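Fructokinase (Vibrio cholerae serotype O1, PDB 5YGG) catalyses the phosphorylation of fructose, most probably by ATP, as a sugar kinase of the PfkB family whose sugar and nucleotide sites both occupy one chain. Local coordinates at residues I32-Q37 / T304-M309; C108-F113 / N174-V179; F202-L207 / V231-G236. The protein carries 2 engineered substitutions. All coordinates share one frame; numbering follows the deposited sequence.

Contact 1: residues I32-Q37 / T304-M309; sequences IPDGQQ and TQKGAM. With K (potassium ion), chain E.
The potassium-binding loop after helix 285-302 meets the end of strand 28-33, and the junction is made by Lys-306 reaching to Pro-33 and Asp-34. Two carbonyl oxygens on either side of Lys-306 in sequence, Gln-305 O and Gly-307 O, bind the potassium ion, each at 2.7 Å; Asp-260, Thr-262 and Ala-302 supply further ligands. The lysine chain runs extended beyond CG and delivers NZ to two acceptors. It donates to Pro-33 O at 2.7 Å, in the carbonyl plane and on a lone pair, with a C=O...N angle of 138°. A salt bridge joins the same NZ to Asp-34 OD1, also at 2.7 Å, on the anti lone pair that faces away from OD2. With CG of Asp-34 anti to its own backbone N (chi1 -166°), the carboxylate lies beside the carbonyl carbon, and OD1 comes to the ammonium group. Nearer the ion the contact is van der Waals: the Ile-32 methyl CD1 packs on the backbone of Gly-307, 3.6 Å from Gly-307 N. One ammonium group thus grips a main-chain oxygen and a carboxylate at once, tying the end of strand 28-33, an inner strand of the sugar-side sheet, to the metal loop by charge as well as by packing.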
# COMPACT_ATOMS: atom_id res chain seq x y z
N ILE A 32 -8.43 7.90 -0.30
CA ILE A 32 -9.79 8.21 0.12
C ILE A 32 -10.76 8.01 -1.03
O ILE A 32 -10.58 8.60 -2.10
CB ILE A 32 -9.88 9.67 0.67
CG1 ILE A 32 -8.81 9.89 1.75
CG2 ILE A 32 -11.26 9.96 1.19
CD1 ILE A 32 -8.88 11.27 2.41
N PRO A 33 -11.78 7.16 -0.84
CA PRO A 33 -12.77 6.90 -1.88
C PRO A 33 -13.35 8.19 -2.44
O PRO A 33 -13.73 9.06 -1.66
CB PRO A 33 -13.85 6.09 -1.14
CG PRO A 33 -13.08 5.36 -0.08
CD PRO A 33 -12.05 6.37 0.38
N ASP A 34 -13.35 8.34 -3.76
CA ASP A 34 -13.91 9.52 -4.39
C ASP A 34 -14.38 9.18 -5.79
O ASP A 34 -13.61 9.23 -6.75
CB ASP A 34 -12.89 10.66 -4.43
CG ASP A 34 -13.51 12.00 -4.77
OD1 ASP A 34 -14.52 12.37 -4.13
OD2 ASP A 34 -13.01 12.68 -5.68
N GLY A 35 -15.66 8.84 -5.90
CA GLY A 35 -16.26 8.39 -7.15
C GLY A 35 -16.17 6.88 -7.22
O GLY A 35 -16.47 6.26 -8.25
N GLN A 36 -15.85 6.29 -6.08
CA GLN A 36 -15.07 5.06 -6.01
C GLN A 36 -15.45 3.86 -6.90
O GLN A 36 -16.32 3.04 -6.58
CB GLN A 36 -15.03 4.53 -4.57
CG GLN A 36 -14.02 3.36 -4.43
CD GLN A 36 -14.00 2.72 -3.05
OE1 GLN A 36 -14.67 3.18 -2.14
NE2 GLN A 36 -13.24 1.64 -2.91
N GLN A 37 -14.77 3.81 -8.03
CA GLN A 37 -13.79 2.75 -8.21
C GLN A 37 -12.49 3.56 -8.31
O GLN A 37 -11.49 3.12 -8.88
CB GLN A 37 -14.05 1.84 -9.41
CG GLN A 37 -14.35 2.49 -10.72
CD GLN A 37 -15.07 1.53 -11.63
OE1 GLN A 37 -15.79 0.65 -11.17
NE2 GLN A 37 -14.87 1.67 -12.94
N THR A 304 -14.25 20.25 6.09
CA THR A 304 -15.06 20.75 4.98
C THR A 304 -14.64 20.22 3.61
O THR A 304 -15.38 20.36 2.64
CB THR A 304 -15.04 22.29 4.94
OG1 THR A 304 -13.69 22.76 4.92
CG2 THR A 304 -15.73 22.86 6.17
N GLN A 305 -13.45 19.63 3.51
CA GLN A 305 -12.99 19.02 2.26
C GLN A 305 -12.38 17.65 2.52
O GLN A 305 -11.90 17.39 3.62
CB GLN A 305 -11.97 19.91 1.55
CG GLN A 305 -12.52 21.27 1.14
CD GLN A 305 -11.51 22.09 0.36
OE1 GLN A 305 -11.05 23.13 0.83
NE2 GLN A 305 -11.19 21.65 -0.84
N LYS A 306 -12.36 16.81 1.49
CA LYS A 306 -11.72 15.50 1.59
C LYS A 306 -10.21 15.64 1.64
O LYS A 306 -9.62 16.45 0.92
CB LYS A 306 -12.12 14.59 0.41
CG LYS A 306 -13.54 14.02 0.47
CD LYS A 306 -13.73 12.97 -0.63
CE LYS A 306 -15.06 12.25 -0.53
NZ LYS A 306 -15.25 11.33 -1.71
N GLY A 307 -9.59 14.83 2.50
CA GLY A 307 -8.16 14.89 2.73
C GLY A 307 -7.88 15.55 4.07
O GLY A 307 -8.53 16.52 4.44
N ALA A 308 -6.90 15.03 4.79
CA ALA A 308 -6.53 15.62 6.08
C ALA A 308 -6.02 17.06 5.95
O ALA A 308 -6.25 17.88 6.83
CB ALA A 308 -5.48 14.76 6.77
N MET A 309 -5.29 17.35 4.86
CA MET A 309 -4.62 18.65 4.75
C MET A 309 -5.39 19.69 3.94
O MET A 309 -5.10 20.88 4.02
CB MET A 309 -3.25 18.47 4.10
CG MET A 309 -2.27 17.69 4.96
SD MET A 309 -0.72 17.52 4.07
CE MET A 309 0.28 16.53 5.22
K K E . -10.84 16.44 5.88

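Contact 2: residues C108-F113 / N174-V179; sequences CGERSF and NLREEV. Engineered in segment 108-113: Cys-108 (natural residue His). With CA (calcium ion), chain D; FRU (beta-D-fructofuranose), chain C.
Glu-110 lays its extended side chain along the backbone of 175-177, and the loop that leads to it holds Cys-108, an engineered residue (His in the natural protein) in a disulfide with Cys-261. Gly-109 O then accepts both Ser-112 N and Ser-112 OG, which closes the 3-10 turn. CG of Glu-110, anti to its backbone N, passes 3.3 Å from Leu-175 O, and OE2 accepts from Glu-177 N at 2.8 Å in a nearly straight bond (174°), met on the anti side but 34° out of the carboxylate plane. Ser-112 OG sits over one face of the Phe-113 ring; fructose O2 covers the opposite face. Phe-113 CD2 lies 3.4 Å from Arg-176 NE, the ring and guanidinium planes being only 12° apart. A bend at chi2 turns the arginine toward the sugar, where NE donates to fructose O2 at 3.1 Å and NH2 to fructose O5 at 3.1 Å. Arg-176 NH1 donates to Leu-175 O and to a water that coordinates the calcium ion; Asn-174 OD1 binds the same ion at 2.5 Å. Phe-113 opens strand 113-115 and packs on strand 99-103, Arg-176 touches Phe-115, and Leu-175 packs on helix 186-194 from the loop that follows strand 168-172.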
# COMPACT_ATOMS: atom_id res chain seq x y z
N CYS A 108 -15.07 7.34 11.42
CA CYS A 108 -14.18 8.43 11.82
C CYS A 108 -13.17 7.93 12.84
O CYS A 108 -13.47 7.04 13.64
CB CYS A 108 -14.97 9.60 12.39
SG CYS A 108 -15.88 10.54 11.15
N GLY A 109 -11.98 8.51 12.82
CA GLY A 109 -10.97 8.16 13.79
C GLY A 109 -10.32 6.83 13.44
O GLY A 109 -10.28 6.43 12.28
N GLU A 110 -9.82 6.16 14.47
CA GLU A 110 -9.10 4.90 14.32
C GLU A 110 -9.85 3.90 13.45
O GLU A 110 -9.24 3.23 12.60
CB GLU A 110 -8.82 4.30 15.70
CG GLU A 110 -8.04 3.00 15.66
CD GLU A 110 -7.73 2.47 17.05
OE1 GLU A 110 -8.30 3.00 18.02
OE2 GLU A 110 -6.90 1.54 17.16
N ARG A 111 -11.17 3.82 13.63
CA ARG A 111 -11.98 2.86 12.90
C ARG A 111 -12.02 3.09 11.38
O ARG A 111 -12.43 2.21 10.63
CB ARG A 111 -13.42 2.86 13.43
CG ARG A 111 -13.56 2.34 14.86
CD ARG A 111 -14.98 2.54 15.40
NE ARG A 111 -15.11 2.06 16.77
CZ ARG A 111 -14.99 2.82 17.86
NH1 ARG A 111 -14.74 4.12 17.74
NH2 ARG A 111 -15.13 2.29 19.06
N SER A 112 -11.59 4.26 10.93
CA SER A 112 -11.67 4.57 9.50
C SER A 112 -10.42 4.18 8.70
O SER A 112 -10.43 4.21 7.48
CB SER A 112 -11.96 6.06 9.29
OG SER A 112 -10.83 6.84 9.62
N PHE A 113 -9.35 3.77 9.39
CA PHE A 113 -8.07 3.59 8.69
C PHE A 113 -7.62 2.13 8.59
O PHE A 113 -7.67 1.38 9.57
CB PHE A 113 -6.99 4.42 9.37
CG PHE A 113 -7.31 5.88 9.43
CD1 PHE A 113 -7.33 6.64 8.27
CD2 PHE A 113 -7.60 6.49 10.64
CE1 PHE A 113 -7.64 7.99 8.31
CE2 PHE A 113 -7.90 7.85 10.69
CZ PHE A 113 -7.92 8.60 9.53
N ASN A 174 -3.50 9.55 19.44
CA ASN A 174 -3.91 9.27 18.07
C ASN A 174 -3.83 7.77 17.79
O ASN A 174 -3.13 7.33 16.87
CB ASN A 174 -3.03 10.03 17.08
CG ASN A 174 -3.83 10.87 16.11
OD1 ASN A 174 -4.97 10.54 15.77
ND2 ASN A 174 -3.23 11.96 15.63
N LEU A 175 -4.52 6.99 18.61
CA LEU A 175 -4.32 5.54 18.62
C LEU A 175 -4.68 4.84 17.31
O LEU A 175 -5.76 5.06 16.74
CB LEU A 175 -5.11 4.93 19.77
CG LEU A 175 -4.74 5.46 21.15
CD1 LEU A 175 -5.62 4.81 22.23
CD2 LEU A 175 -3.22 5.25 21.44
N ARG A 176 -3.77 3.99 16.85
CA ARG A 176 -4.01 3.13 15.69
C ARG A 176 -3.43 1.76 16.02
O ARG A 176 -2.29 1.46 15.68
CB ARG A 176 -3.38 3.70 14.43
CG ARG A 176 -3.72 5.16 14.15
CD ARG A 176 -5.16 5.39 13.63
NE ARG A 176 -5.27 6.76 13.15
CZ ARG A 176 -5.68 7.79 13.89
NH1 ARG A 176 -6.07 7.60 15.15
NH2 ARG A 176 -5.71 9.01 13.37
N GLU A 177 -4.23 0.94 16.69
CA GLU A 177 -3.73 -0.31 17.27
C GLU A 177 -3.12 -1.26 16.25
O GLU A 177 -2.15 -1.95 16.55
CB GLU A 177 -4.86 -1.00 18.03
CG GLU A 177 -4.46 -2.28 18.73
CD GLU A 177 -5.64 -2.96 19.41
OE1 GLU A 177 -5.53 -3.27 20.61
OE2 GLU A 177 -6.67 -3.18 18.74
N GLU A 178 -3.65 -1.29 15.03
CA GLU A 178 -3.20 -2.31 14.08
C GLU A 178 -1.75 -2.10 13.65
O GLU A 178 -1.14 -2.99 13.06
CB GLU A 178 -4.09 -2.35 12.83
CG GLU A 178 -3.86 -1.24 11.80
CD GLU A 178 -4.34 -1.66 10.41
OE1 GLU A 178 -3.80 -2.66 9.87
OE2 GLU A 178 -5.23 -1.01 9.85
N VAL A 179 -1.21 -0.92 13.93
CA VAL A 179 0.16 -0.59 13.56
C VAL A 179 1.15 -1.27 14.51
O VAL A 179 2.31 -1.50 14.15
CB VAL A 179 0.37 0.95 13.56
CG1 VAL A 179 1.81 1.30 13.17
CG2 VAL A 179 -0.62 1.61 12.59
CA CA D . -7.01 11.84 16.30
C1 FRU C . -2.04 7.92 10.63
C2 FRU C . -3.42 8.49 10.20
C3 FRU C . -3.40 9.08 8.78
C4 FRU C . -4.25 10.12 8.82
C5 FRU C . -4.06 10.71 10.32
C6 FRU C . -5.29 11.40 10.84
O1 FRU C . -1.09 8.93 10.93
O2 FRU C . -4.32 7.58 10.32
O3 FRU C . -3.87 8.02 7.86
O4 FRU C . -3.94 11.17 7.86
O5 FRU C . -3.78 9.71 11.11
O6 FRU C . -5.04 11.72 12.21
O HOH W 1 -6.14 0.04 14.17
O HOH W 2 -7.57 9.38 16.90
O HOH W 3 -6.36 12.06 18.99
O HOH W 4 -5.47 13.96 16.22

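Contact 3: residues F202-L207 / V231-G236; sequences FSEEEL and VVVTLG. With ADP (adenosine-5'-diphosphate), chain B.
Phe-202 and Val-231 meet across neighbouring parallel strands of the large sheet of this ribokinase-type fold, with the valine CG1 at the edge of the ring, near its plane, 3.9 Å from CD2. Leu-207, one turn into helix 204-211, lays CD1 over a face of the same ring and turns CD2 to Val-233 CG2, the two side chains crossing at about a right angle. Glu-204 also lies across Leu-235 nearly perpendicularly, its CG 3.8 Å from the leucine CD2. The strand backbones are joined by Phe-202 N to Val-232 O and Thr-234 N to Phe-202 O, both 2.9 Å. Ser-203 and Glu-206 form a capping box where strand gives way to helix: Glu-206 N donates to Ser-203 OG at 3.2 Å, and Ser-203 N returns a bond to Glu-206 OE2 at 3.1 Å. Ser-203 and Thr-234 project from the sheet face that bears the nucleotide, the one opposite Phe-202 and Val-233. The threonine hydroxyl stands between its backbone N and carbonyl carbon (chi1 59°), which puts Thr-234 OG1 against both phosphates of ADP, 2.7 Å from O2A and 2.8 Å from O3B.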
# COMPACT_ATOMS: atom_id res chain seq x y z
N PHE A 202 -6.30 14.35 24.06
CA PHE A 202 -7.07 13.11 23.91
C PHE A 202 -8.39 13.35 23.19
O PHE A 202 -8.98 14.41 23.34
CB PHE A 202 -7.45 12.49 25.27
CG PHE A 202 -6.29 12.13 26.17
CD1 PHE A 202 -5.64 10.92 26.03
CD2 PHE A 202 -5.91 12.98 27.20
CE1 PHE A 202 -4.59 10.58 26.88
CE2 PHE A 202 -4.88 12.64 28.05
CZ PHE A 202 -4.22 11.44 27.89
N SER A 203 -8.90 12.34 22.48
CA SER A 203 -10.35 12.29 22.26
C SER A 203 -10.99 11.70 23.51
O SER A 203 -10.28 11.08 24.31
CB SER A 203 -10.70 11.43 21.04
OG SER A 203 -10.57 10.05 21.34
N GLU A 204 -12.30 11.86 23.70
CA GLU A 204 -12.98 11.30 24.87
C GLU A 204 -12.75 9.81 25.01
O GLU A 204 -12.54 9.30 26.11
CB GLU A 204 -14.50 11.52 24.82
CG GLU A 204 -14.98 12.85 24.32
CD GLU A 204 -16.49 12.90 24.28
OE1 GLU A 204 -17.04 13.38 23.26
OE2 GLU A 204 -17.14 12.45 25.25
N GLU A 205 -12.83 9.11 23.89
CA GLU A 205 -12.73 7.66 23.89
C GLU A 205 -11.32 7.21 24.24
O GLU A 205 -11.13 6.23 24.96
CB GLU A 205 -13.15 7.09 22.52
CG GLU A 205 -13.03 5.57 22.43
CD GLU A 205 -13.38 5.03 21.05
OE1 GLU A 205 -14.20 5.67 20.35
OE2 GLU A 205 -12.83 3.98 20.66
N GLU A 206 -10.33 7.94 23.72
CA GLU A 206 -8.93 7.62 23.96
C GLU A 206 -8.57 7.79 25.43
O GLU A 206 -7.90 6.94 26.01
CB GLU A 206 -8.03 8.50 23.07
CG GLU A 206 -8.01 8.06 21.62
CD GLU A 206 -7.27 9.02 20.71
OE1 GLU A 206 -6.73 8.56 19.68
OE2 GLU A 206 -7.23 10.23 21.01
N LEU A 207 -9.02 8.88 26.04
CA LEU A 207 -8.73 9.11 27.45
C LEU A 207 -9.28 7.97 28.31
O LEU A 207 -8.59 7.44 29.19
CB LEU A 207 -9.31 10.44 27.92
CG LEU A 207 -9.28 10.65 29.43
CD1 LEU A 207 -7.86 10.74 29.96
CD2 LEU A 207 -10.07 11.90 29.80
N VAL A 231 -3.89 19.48 29.65
CA VAL A 231 -4.54 18.37 28.98
C VAL A 231 -5.78 18.89 28.28
O VAL A 231 -6.56 19.62 28.87
CB VAL A 231 -4.90 17.26 29.96
CG1 VAL A 231 -5.83 16.24 29.31
CG2 VAL A 231 -3.62 16.58 30.46
N VAL A 232 -5.94 18.55 27.00
CA VAL A 232 -7.12 18.94 26.25
C VAL A 232 -7.86 17.70 25.77
O VAL A 232 -7.26 16.77 25.22
CB VAL A 232 -6.77 19.85 25.07
CG1 VAL A 232 -8.02 20.20 24.29
CG2 VAL A 232 -6.08 21.10 25.59
N VAL A 233 -9.17 17.65 26.02
CA VAL A 233 -9.98 16.52 25.62
C VAL A 233 -11.02 16.98 24.62
O VAL A 233 -11.89 17.77 24.96
CB VAL A 233 -10.69 15.87 26.83
CG1 VAL A 233 -11.42 14.61 26.39
CG2 VAL A 233 -9.68 15.52 27.92
N THR A 234 -10.91 16.52 23.38
CA THR A 234 -11.85 16.99 22.36
C THR A 234 -13.18 16.29 22.53
O THR A 234 -13.24 15.11 22.92
CB THR A 234 -11.32 16.76 20.92
OG1 THR A 234 -11.07 15.37 20.68
CG2 THR A 234 -10.04 17.56 20.68
N LEU A 235 -14.26 17.02 22.24
CA LEU A 235 -15.62 16.55 22.52
C LEU A 235 -16.48 16.57 21.26
O LEU A 235 -17.69 16.73 21.33
CB LEU A 235 -16.27 17.42 23.61
CG LEU A 235 -15.46 17.69 24.88
CD1 LEU A 235 -16.13 18.73 25.76
CD2 LEU A 235 -15.23 16.40 25.65
N GLY A 236 -15.83 16.41 20.11
CA GLY A 236 -16.52 16.48 18.84
C GLY A 236 -17.09 17.87 18.60
O GLY A 236 -16.36 18.86 18.62
PB ADP B . -10.56 13.43 17.32
O1B ADP B . -11.33 12.25 17.93
O2B ADP B . -9.54 12.91 16.38
O3B ADP B . -9.84 14.22 18.43
PA ADP B . -12.91 15.11 17.25
O1A ADP B . -14.19 14.40 16.74
O2A ADP B . -12.86 14.99 18.76
O3A ADP B . -11.57 14.43 16.56
O5' ADP B . -12.96 16.63 16.85
C5' ADP B . -11.75 17.32 16.64
C4' ADP B . -11.93 18.66 16.79
O4' ADP B . -12.44 19.27 15.48
C3' ADP B . -13.06 18.98 17.84
O3' ADP B . -12.48 19.32 19.16
C2' ADP B . -13.67 20.00 17.37
O2' ADP B . -12.99 21.23 17.82
C1' ADP B . -13.58 19.85 15.74
N9 ADP B . -14.66 19.09 15.26
C8 ADP B . -14.87 17.78 14.96
N7 ADP B . -16.15 17.65 14.54
C5 ADP B . -16.74 18.89 14.57
C6 ADP B . -18.01 19.32 14.24
N6 ADP B . -19.14 18.77 13.78
N1 ADP B . -18.34 20.63 14.37
C2 ADP B . -17.41 21.53 14.82
N3 ADP B . -16.15 21.12 15.15
C4 ADP B . -15.82 19.78 15.02

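Contact 3 is the most buried of the three and pairs two inner, adjacent strands of the large sheet, whereas contacts 1 and 2 are partly buried and made largely by loops at strand ends. No two share a helix or strand, although contacts 1 and 2 both draw on the smaller sheet, through strands 28-33 and 113-115. Chemistry follows place: strand bonding and apolar side chains in 202-207/231-236, a lysine gripping a strand-end carbonyl and the carboxylate just beyond it in contact 1, and arginine, carboxylate and sugar in contact 2. Contacts 2 and 3 touch through an Arg-111 to Glu-205 salt bridge, so the fructose side meets the ADP side there. Contact 1 stands apart, its centre about 25 Å from that of contact 3.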